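Local coordinates for protein putative fructosamine-3-kinase (PDB 3F7W) that is probably a kinase of the fructosamine kinase family, expected to phosphorylate fructosamine-type substrates, though its true substrate is unknown, at residues Pro152-Ala157 / Gly166-Val171; Gly69-Ser74 / Leu109-Leu114; Arg8-Glu11 / Glu16-Ala19. All blocks are in the same frame, centred on the assembly; numbering follows the deposited sequence.

Contact 1: Pro152-Ala157 / Gly166-Val171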
loop_
_atom_site.group_PDB
_atom_site.type_symbol
_atom_site.label_atom_id
_atom_site.label_comp_id
_atom_site.label_asym_id
_atom_site.label_seq_id
_atom_site.Cartn_x
_atom_site.Cartn_y
_atom_site.Cartn_z
ATOM N N PRO A 152 -13.447 -11.317 0.060
ATOM C CA PRO A 152 -13.504 -11.091 1.508
ATOM C C PRO A 152 -14.080 -9.716 1.918
ATOM O O PRO A 152 -14.887 -9.646 2.854
ATOM C CB PRO A 152 -12.046 -11.314 1.962
ATOM C CG PRO A 152 -11.444 -12.151 0.910
ATOM C CD PRO A 152 -12.100 -11.709 -0.379
ATOM N N TYR A 153 -13.727 -8.655 1.190
ATOM C CA TYR A 153 -14.172 -7.289 1.521
ATOM C C TYR A 153 -15.598 -7.055 1.022
ATOM O O TYR A 153 -16.357 -6.329 1.640
ATOM C CB TYR A 153 -13.200 -6.246 0.925
ATOM C CG TYR A 153 -11.792 -6.582 1.358
ATOM C CD1 TYR A 153 -11.414 -6.407 2.690
ATOM C CD2 TYR A 153 -10.887 -7.178 0.495
ATOM C CE1 TYR A 153 -10.146 -6.772 3.135
ATOM C CE2 TYR A 153 -9.595 -7.547 0.928
ATOM C CZ TYR A 153 -9.254 -7.351 2.263
ATOM O OH TYR A 153 -8.033 -7.727 2.753
ATOM N N LEU A 154 -15.941 -7.663 -0.105
ATOM C CA LEU A 154 -17.327 -7.636 -0.600
ATOM C C LEU A 154 -18.303 -8.241 0.422
ATOM O O LEU A 154 -19.337 -7.636 0.751
ATOM C CB LEU A 154 -17.429 -8.361 -1.942
ATOM C CG LEU A 154 -18.798 -8.359 -2.647
ATOM C CD1 LEU A 154 -19.145 -6.909 -3.063
ATOM C CD2 LEU A 154 -18.744 -9.285 -3.880
ATOM N N ARG A 155 -17.966 -9.424 0.934
ATOM C CA ARG A 155 -18.800 -10.093 1.927
ATOM C C ARG A 155 -18.873 -9.291 3.218
ATOM O O ARG A 155 -19.939 -9.165 3.814
ATOM C CB ARG A 155 -18.295 -11.510 2.229
ATOM C CG ARG A 155 -18.205 -12.437 1.012
ATOM C CD ARG A 155 -19.563 -12.804 0.443
ATOM N NE ARG A 155 -19.417 -13.573 -0.796
ATOM C CZ ARG A 155 -19.987 -13.286 -1.963
ATOM N NH1 ARG A 155 -20.796 -12.247 -2.100
ATOM N NH2 ARG A 155 -19.761 -14.078 -3.006
ATOM N N ARG A 156 -17.746 -8.732 3.640
ATOM C CA ARG A 156 -17.717 -7.940 4.862
ATOM C C ARG A 156 -18.613 -6.697 4.742
ATOM O O ARG A 156 -19.392 -6.410 5.643
ATOM C CB ARG A 156 -16.286 -7.525 5.198
ATOM C CG ARG A 156 -16.186 -6.858 6.526
ATOM C CD ARG A 156 -14.781 -6.394 6.808
ATOM N NE ARG A 156 -14.787 -5.655 8.056
ATOM C CZ ARG A 156 -14.723 -6.212 9.263
ATOM N NH1 ARG A 156 -14.642 -7.528 9.401
ATOM N NH2 ARG A 156 -14.748 -5.439 10.343
ATOM N N ALA A 157 -18.495 -5.971 3.634
ATOM C CA ALA A 157 -19.283 -4.764 3.409
ATOM C C ALA A 157 -20.786 -5.106 3.305
ATOM O O ALA A 157 -21.649 -4.392 3.837
ATOM C CB ALA A 157 -18.782 -4.002 2.159
ATOM N N GLY A 166 -27.887 -6.201 -4.768
ATOM C CA GLY A 166 -27.658 -5.775 -6.158
ATOM C C GLY A 166 -26.233 -5.302 -6.404
ATOM O O GLY A 166 -25.644 -5.614 -7.432
ATOM N N ASP A 167 -25.684 -4.553 -5.452
ATOM C CA ASP A 167 -24.255 -4.175 -5.474
ATOM C C ASP A 167 -23.361 -5.408 -5.508
ATOM O O ASP A 167 -22.460 -5.506 -6.320
ATOM C CB ASP A 167 -23.876 -3.381 -4.224
ATOM C CG ASP A 167 -24.573 -2.042 -4.121
ATOM O OD1 ASP A 167 -25.087 -1.503 -5.136
ATOM O OD2 ASP A 167 -24.606 -1.528 -2.983
ATOM N N VAL A 168 -23.650 -6.366 -4.634
ATOM C CA VAL A 168 -22.896 -7.622 -4.580
ATOM C C VAL A 168 -22.983 -8.388 -5.894
ATOM O O VAL A 168 -21.978 -8.853 -6.408
ATOM C CB VAL A 168 -23.391 -8.519 -3.424
ATOM C CG1 VAL A 168 -22.788 -9.940 -3.532
ATOM C CG2 VAL A 168 -23.052 -7.863 -2.072
ATOM N N ARG A 169 -24.189 -8.509 -6.441
ATOM C CA ARG A 169 -24.356 -9.156 -7.738
ATOM C C ARG A 169 -23.577 -8.456 -8.853
ATOM O O ARG A 169 -22.991 -9.129 -9.711
ATOM C CB ARG A 169 -25.824 -9.284 -8.085
ATOM C CG ARG A 169 -26.459 -10.528 -7.458
ATOM C CD ARG A 169 -27.863 -10.833 -8.017
ATOM N NE ARG A 169 -28.814 -9.745 -7.772
ATOM C CZ ARG A 169 -29.505 -9.557 -6.643
ATOM N NH1 ARG A 169 -29.378 -10.386 -5.603
ATOM N NH2 ARG A 169 -30.331 -8.520 -6.557
ATOM N N LEU A 170 -23.553 -7.119 -8.824
ATOM C CA LEU A 170 -22.779 -6.336 -9.794
ATOM C C LEU A 170 -21.291 -6.667 -9.710
ATOM O O LEU A 170 -20.634 -6.900 -10.734
ATOM C CB LEU A 170 -23.002 -4.825 -9.590
ATOM C CG LEU A 170 -22.018 -3.892 -10.308
ATOM C CD1 LEU A 170 -21.999 -4.154 -11.837
ATOM C CD2 LEU A 170 -22.306 -2.420 -9.986
ATOM N N VAL A 171 -20.740 -6.709 -8.499
ATOM C CA VAL A 171 -19.320 -7.047 -8.363
ATOM C C VAL A 171 -19.085 -8.507 -8.777
ATOM O O VAL A 171 -18.057 -8.838 -9.367
ATOM C CB VAL A 171 -18.763 -6.752 -6.940
ATOM C CG1 VAL A 171 -17.298 -7.260 -6.803
ATOM C CG2 VAL A 171 -18.850 -5.262 -6.655
#

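Contact 2: Gly69-Ser74 / Leu109-Leu114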
loop_
_atom_site.group_PDB
_atom_site.type_symbol
_atom_site.label_atom_id
_atom_site.label_comp_id
_atom_site.label_asym_id
_atom_site.label_seq_id
_atom_site.Cartn_x
_atom_site.Cartn_y
_atom_site.Cartn_z
ATOM N N GLY A 69 12.014 -2.945 -0.388
ATOM C CA GLY A 69 13.064 -1.945 -0.434
ATOM C C GLY A 69 14.324 -2.349 -1.189
ATOM O O GLY A 69 15.259 -1.588 -1.234
ATOM N N ARG A 70 14.336 -3.557 -1.749
ATOM C CA ARG A 70 15.518 -4.095 -2.416
ATOM C C ARG A 70 15.407 -3.861 -3.935
ATOM O O ARG A 70 15.310 -4.794 -4.755
ATOM C CB ARG A 70 15.712 -5.570 -2.044
ATOM C CG ARG A 70 15.760 -5.798 -0.520
ATOM C CD ARG A 70 15.956 -7.252 -0.158
ATOM N NE ARG A 70 15.018 -7.698 0.871
ATOM C CZ ARG A 70 14.812 -8.976 1.208
ATOM N NH1 ARG A 70 15.501 -9.958 0.624
ATOM N NH2 ARG A 70 13.900 -9.281 2.129
ATOM N N SER A 71 15.334 -2.591 -4.295
ATOM C CA SER A 71 15.586 -2.189 -5.683
ATOM C C SER A 71 16.438 -0.946 -5.808
ATOM O O SER A 71 16.593 -0.173 -4.855
ATOM C CB SER A 71 14.260 -1.993 -6.405
ATOM O OG SER A 71 13.505 -0.965 -5.784
ATOM N N PHE A 72 16.966 -0.728 -7.015
ATOM C CA PHE A 72 17.834 0.441 -7.289
ATOM C C PHE A 72 17.033 1.731 -7.162
ATOM O O PHE A 72 15.962 1.839 -7.756
ATOM C CB PHE A 72 18.422 0.371 -8.684
ATOM C CG PHE A 72 19.456 1.436 -8.966
ATOM C CD1 PHE A 72 20.706 1.406 -8.355
ATOM C CD2 PHE A 72 19.177 2.463 -9.837
ATOM C CE1 PHE A 72 21.649 2.374 -8.612
ATOM C CE2 PHE A 72 20.112 3.451 -10.098
ATOM C CZ PHE A 72 21.359 3.401 -9.485
ATOM N N GLY A 73 17.579 2.715 -6.445
ATOM C CA GLY A 73 16.876 3.965 -6.170
ATOM C C GLY A 73 15.576 3.759 -5.421
ATOM O O GLY A 73 14.618 4.524 -5.609
ATOM N N SER A 74 15.540 2.739 -4.570
ATOM C CA SER A 74 14.349 2.388 -3.824
ATOM C C SER A 74 13.692 3.617 -3.196
ATOM O O SER A 74 14.371 4.426 -2.518
ATOM C CB SER A 74 14.661 1.427 -2.669
ATOM O OG SER A 74 13.473 1.180 -1.923
ATOM N N LEU A 109 9.593 3.532 -9.123
ATOM C CA LEU A 109 8.501 2.563 -9.019
ATOM C C LEU A 109 8.652 1.380 -9.966
ATOM O O LEU A 109 8.338 0.250 -9.603
ATOM C CB LEU A 109 7.146 3.248 -9.303
ATOM C CG LEU A 109 6.443 4.079 -8.232
ATOM C CD1 LEU A 109 5.117 4.632 -8.860
ATOM C CD2 LEU A 109 6.170 3.277 -6.956
ATOM N N ALA A 110 9.072 1.641 -11.204
ATOM C CA ALA A 110 9.330 0.578 -12.155
ATOM C C ALA A 110 10.370 -0.416 -11.610
ATOM O O ALA A 110 10.178 -1.617 -11.709
ATOM C CB ALA A 110 9.789 1.166 -13.539
ATOM N N ALA A 111 11.473 0.078 -11.057
ATOM C CA ALA A 111 12.529 -0.809 -10.545
ATOM C C ALA A 111 12.018 -1.612 -9.334
ATOM O O ALA A 111 12.328 -2.787 -9.180
ATOM C CB ALA A 111 13.773 -0.008 -10.169
HETATM N N MSE A 112 11.215 -0.949 -8.507
HETATM C CA MSE A 112 10.605 -1.562 -7.332
HETATM C C MSE A 112 9.727 -2.733 -7.785
HETATM O O MSE A 112 9.917 -3.854 -7.315
HETATM C CB MSE A 112 9.742 -0.566 -6.536
HETATM C CG MSE A 112 9.062 -1.171 -5.314
HETATM SE SE MSE A 112 8.020 0.167 -4.387
HETATM C CE MSE A 112 6.427 -0.090 -5.490
ATOM N N HIS A 113 8.800 -2.474 -8.698
ATOM C CA HIS A 113 7.911 -3.524 -9.208
ATOM C C HIS A 113 8.665 -4.694 -9.859
ATOM O O HIS A 113 8.353 -5.867 -9.617
ATOM C CB HIS A 113 6.946 -2.954 -10.229
ATOM C CG HIS A 113 5.872 -2.093 -9.641
ATOM N ND1 HIS A 113 5.101 -1.253 -10.407
ATOM C CD2 HIS A 113 5.421 -1.969 -8.369
ATOM C CE1 HIS A 113 4.206 -0.662 -9.639
ATOM N NE2 HIS A 113 4.406 -1.046 -8.388
ATOM N N LEU A 114 9.651 -4.365 -10.681
ATOM C CA LEU A 114 10.368 -5.371 -11.477
ATOM C C LEU A 114 11.405 -6.191 -10.703
ATOM O O LEU A 114 11.981 -7.135 -11.249
ATOM C CB LEU A 114 10.961 -4.718 -12.732
ATOM C CG LEU A 114 10.012 -4.725 -13.957
ATOM C CD1 LEU A 114 8.590 -4.217 -13.655
ATOM C CD2 LEU A 114 10.608 -3.906 -15.063
#

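Contact 3: Arg8-Glu11 / Glu16-Ala19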
loop_
_atom_site.group_PDB
_atom_site.type_symbol
_atom_site.label_atom_id
_atom_site.label_comp_id
_atom_site.label_asym_id
_atom_site.label_seq_id
_atom_site.Cartn_x
_atom_site.Cartn_y
_atom_site.Cartn_z
ATOM N N ARG A 8 11.985 2.337 24.090
ATOM C CA ARG A 8 11.742 1.250 23.134
ATOM C C ARG A 8 12.632 1.408 21.888
ATOM O O ARG A 8 13.251 0.442 21.418
ATOM C CB ARG A 8 10.246 1.188 22.818
ATOM C CG ARG A 8 9.410 0.751 24.048
ATOM C CD ARG A 8 7.966 1.237 24.018
ATOM N NE ARG A 8 7.227 0.714 22.872
ATOM C CZ ARG A 8 5.962 1.021 22.592
ATOM N NH1 ARG A 8 5.265 1.826 23.395
ATOM N NH2 ARG A 8 5.388 0.498 21.528
ATOM N N VAL A 9 12.760 2.646 21.404
ATOM C CA VAL A 9 13.621 2.939 20.244
ATOM C C VAL A 9 15.078 2.634 20.543
ATOM O O VAL A 9 15.774 1.957 19.773
ATOM C CB VAL A 9 13.419 4.399 19.746
ATOM C CG1 VAL A 9 14.451 4.777 18.687
ATOM C CG2 VAL A 9 12.020 4.543 19.182
ATOM N N THR A 10 15.575 3.092 21.684
ATOM C CA THR A 10 16.942 2.775 22.042
ATOM C C THR A 10 17.202 1.269 22.116
ATOM O O THR A 10 18.237 0.791 21.635
ATOM C CB THR A 10 17.330 3.467 23.356
ATOM O OG1 THR A 10 17.248 4.884 23.140
ATOM C CG2 THR A 10 18.763 3.058 23.813
ATOM N N GLU A 11 16.274 0.529 22.708
ATOM C CA GLU A 11 16.401 -0.922 22.793
ATOM C C GLU A 11 16.450 -1.545 21.401
ATOM O O GLU A 11 17.251 -2.441 21.141
ATOM C CB GLU A 11 15.219 -1.513 23.570
ATOM C CG GLU A 11 15.300 -3.025 23.822
ATOM C CD GLU A 11 16.411 -3.407 24.785
ATOM O OE1 GLU A 11 16.562 -2.731 25.824
ATOM O OE2 GLU A 11 17.125 -4.390 24.504
ATOM N N GLU A 16 21.266 6.050 21.083
ATOM C CA GLU A 16 20.778 6.967 22.116
ATOM C C GLU A 16 19.730 7.928 21.539
ATOM O O GLU A 16 19.937 8.475 20.464
ATOM C CB GLU A 16 21.955 7.748 22.708
ATOM C CG GLU A 16 21.592 8.495 23.968
ATOM C CD GLU A 16 22.719 9.394 24.515
ATOM O OE1 GLU A 16 23.854 9.365 23.990
ATOM O OE2 GLU A 16 22.430 10.147 25.466
ATOM N N VAL A 17 18.605 8.106 22.243
ATOM C CA VAL A 17 17.522 9.033 21.833
ATOM C C VAL A 17 17.649 10.401 22.531
ATOM O O VAL A 17 17.743 10.472 23.753
ATOM C CB VAL A 17 16.135 8.407 22.083
ATOM C CG1 VAL A 17 15.005 9.420 21.847
ATOM C CG2 VAL A 17 15.942 7.151 21.176
ATOM N N ALA A 18 17.697 11.475 21.749
ATOM C CA ALA A 18 17.820 12.847 22.280
ATOM C C ALA A 18 16.459 13.548 22.426
ATOM O O ALA A 18 16.313 14.421 23.276
ATOM C CB ALA A 18 18.740 13.679 21.399
ATOM N N ALA A 19 15.466 13.166 21.628
ATOM C CA ALA A 19 14.166 13.838 21.655
ATOM C C ALA A 19 13.066 12.983 21.061
ATOM O O ALA A 19 13.328 12.133 20.186
ATOM C CB ALA A 19 14.251 15.194 20.910
HETATM O O HOH W 1 18.456 6.863 24.878
#

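Contact 1: Pro152-Ala157 / Gly166-Val171
Leu154 and Val168 set the register of two nearly antiparallel helix segments, their CA atoms 6.8 Å apart. The axes of segments 152-157 and 166-171 run at 171° and approach to 10.6 Å, a spacing filled mainly by side chains. At Pro152 and Tyr153 the first helix is kinked; their backbone N atoms make no bond to the preceding turn, and a proline N has no hydrogen to give. Leu154 points toward the neighbouring helix. With CG anti to the backbone N (chi1 -177°), its fork is extended across the gap, and it meets Val171 tip to tip. Leu154 CD2 lies 3.8 Å from Val171 CG1, while Leu154 CD1 sits 3.9 Å from Val171 CB, so both prongs rest on the same valine. One turn earlier, Val168 flanks the fork: its CG1 is 4.1 Å from Leu154 CD2, and its CG2 faces CD1. The pair of helices, 141-159 and 165-176, forms an antiparallel helical hairpin in the mainly helical large lobe of the kinase-like fold. Leu163 of the connecting loop and Leu264 of helix 251-270 add to the apolar surroundings of Leu154. An alanine here is likely to leave Val168 and Val171 without their main partner on the opposing segment, opening a gap between the helices. On the exposed side Arg155 starts out away from the hairpin partner, but a bend at chi2 (-68°) returns its head group. In the conformer described, one of two modelled, the NH1 edge of the guanidinium reaches Val168 CG1 at 3.4 Å, with the methyl near the guanidinium plane and the two side chains crossing at about a right angle. The charge is matched farther along the second helix, where NH2 forms a salt bridge with Glu172.

Contact 2: Gly69-Ser74 / Leu109-Leu114
Ser71 reaches from the loop to the backbone of helix 109-114 at Ala111 and Met112, and most of the contact is van der Waals. Its CB rests 3.5 Å from the carbonyl O of Ala111. The hydroxyl OG lies 3.3 Å from Met112 CA, placed there by a chi1 of 61° that sets it between its own backbone N and carbonyl carbon. Met112, a selenomethionine, offers the loop its CB, 3.9 Å from Ser71 OG; the selenium end turns away, and the side chain touches Asp222 of helix 219-229. Beside this, Ala111 CB comes to 3.7 Å from the carbonyl O of Phe72, whose ring leads away from the helix. Hydrogen bonds shape the loop and tie it to helix 99-114. Residues 71-74 make a type II beta turn, closed by a weak bond from Ser74 N to Ser71 O (3.1 Å), with Gly73 taking the positive phi its third position requires. The carbonyl of Gly73 is bonded to NE2 of Gln108, which lies on that helix just before Leu109. The loop joins helix 57-68 to strand 79-83, and its seat on a large-lobe helix resembles that of the αC-β4 loop in protein kinases.

Contact 3: Arg8-Glu11 / Glu16-Ala19
A helix, a short turn and an edge strand begin the chain, and here the helix leans on the strand as Val9 and Thr10 meet Val17. Val17 points at the helix, and its CG2 branch does the touching. That methyl lies 3.7 Å from Val9 CG1, the two valines crossing at about a right angle, and 3.3 Å from Thr10 OG1. Val9 is buried and also packs on Leu42 and Val44, while Val17 touches Val34 and Leu36. The helix 3-13 is thereby seated on the antiparallel five-stranded sheet of the small lobe of a kinase-like fold, next to edge strand 17-26. Just beyond Val17, Ala18 and Ala19 both face Glu35 in a classic beta bulge. On the more polar flank a water bridges the segments: it accepts from Val17 N at 2.9 Å and is bonded to Thr10 OG1, also at 2.9 Å. Thr10 holds its hydroxyl beside its own backbone N (chi1 -62°), which turns OG1 to the strand side of the helix. The same oxygen is hydrogen-bonded to the carbonyls of Arg15, the stronger partner, in the connecting turn, and of Ala6, one turn earlier; the two must share its single proton, so its rotation is probably restricted.

All three contacts are partly buried, but they join different elements. Contact 3 is helix against edge strand in the small lobe; contact 1 is helix against helix in the large lobe, and their centres, about 46 Å apart, lie on opposite sides of the chain's centre. Contact 2, about 30 Å from contact 3 and 34 Å from contact 1 between centres, sets the loop after a helix against a large-lobe helix. The chemistry follows: contact 1 is branched aliphatic with an arginine on its solvent side, contact 3 pairs valines beside a bridging water, and contact 2, where only CB and OG side-chain atoms reach across, works largely through the backbone. None shares a residue with another.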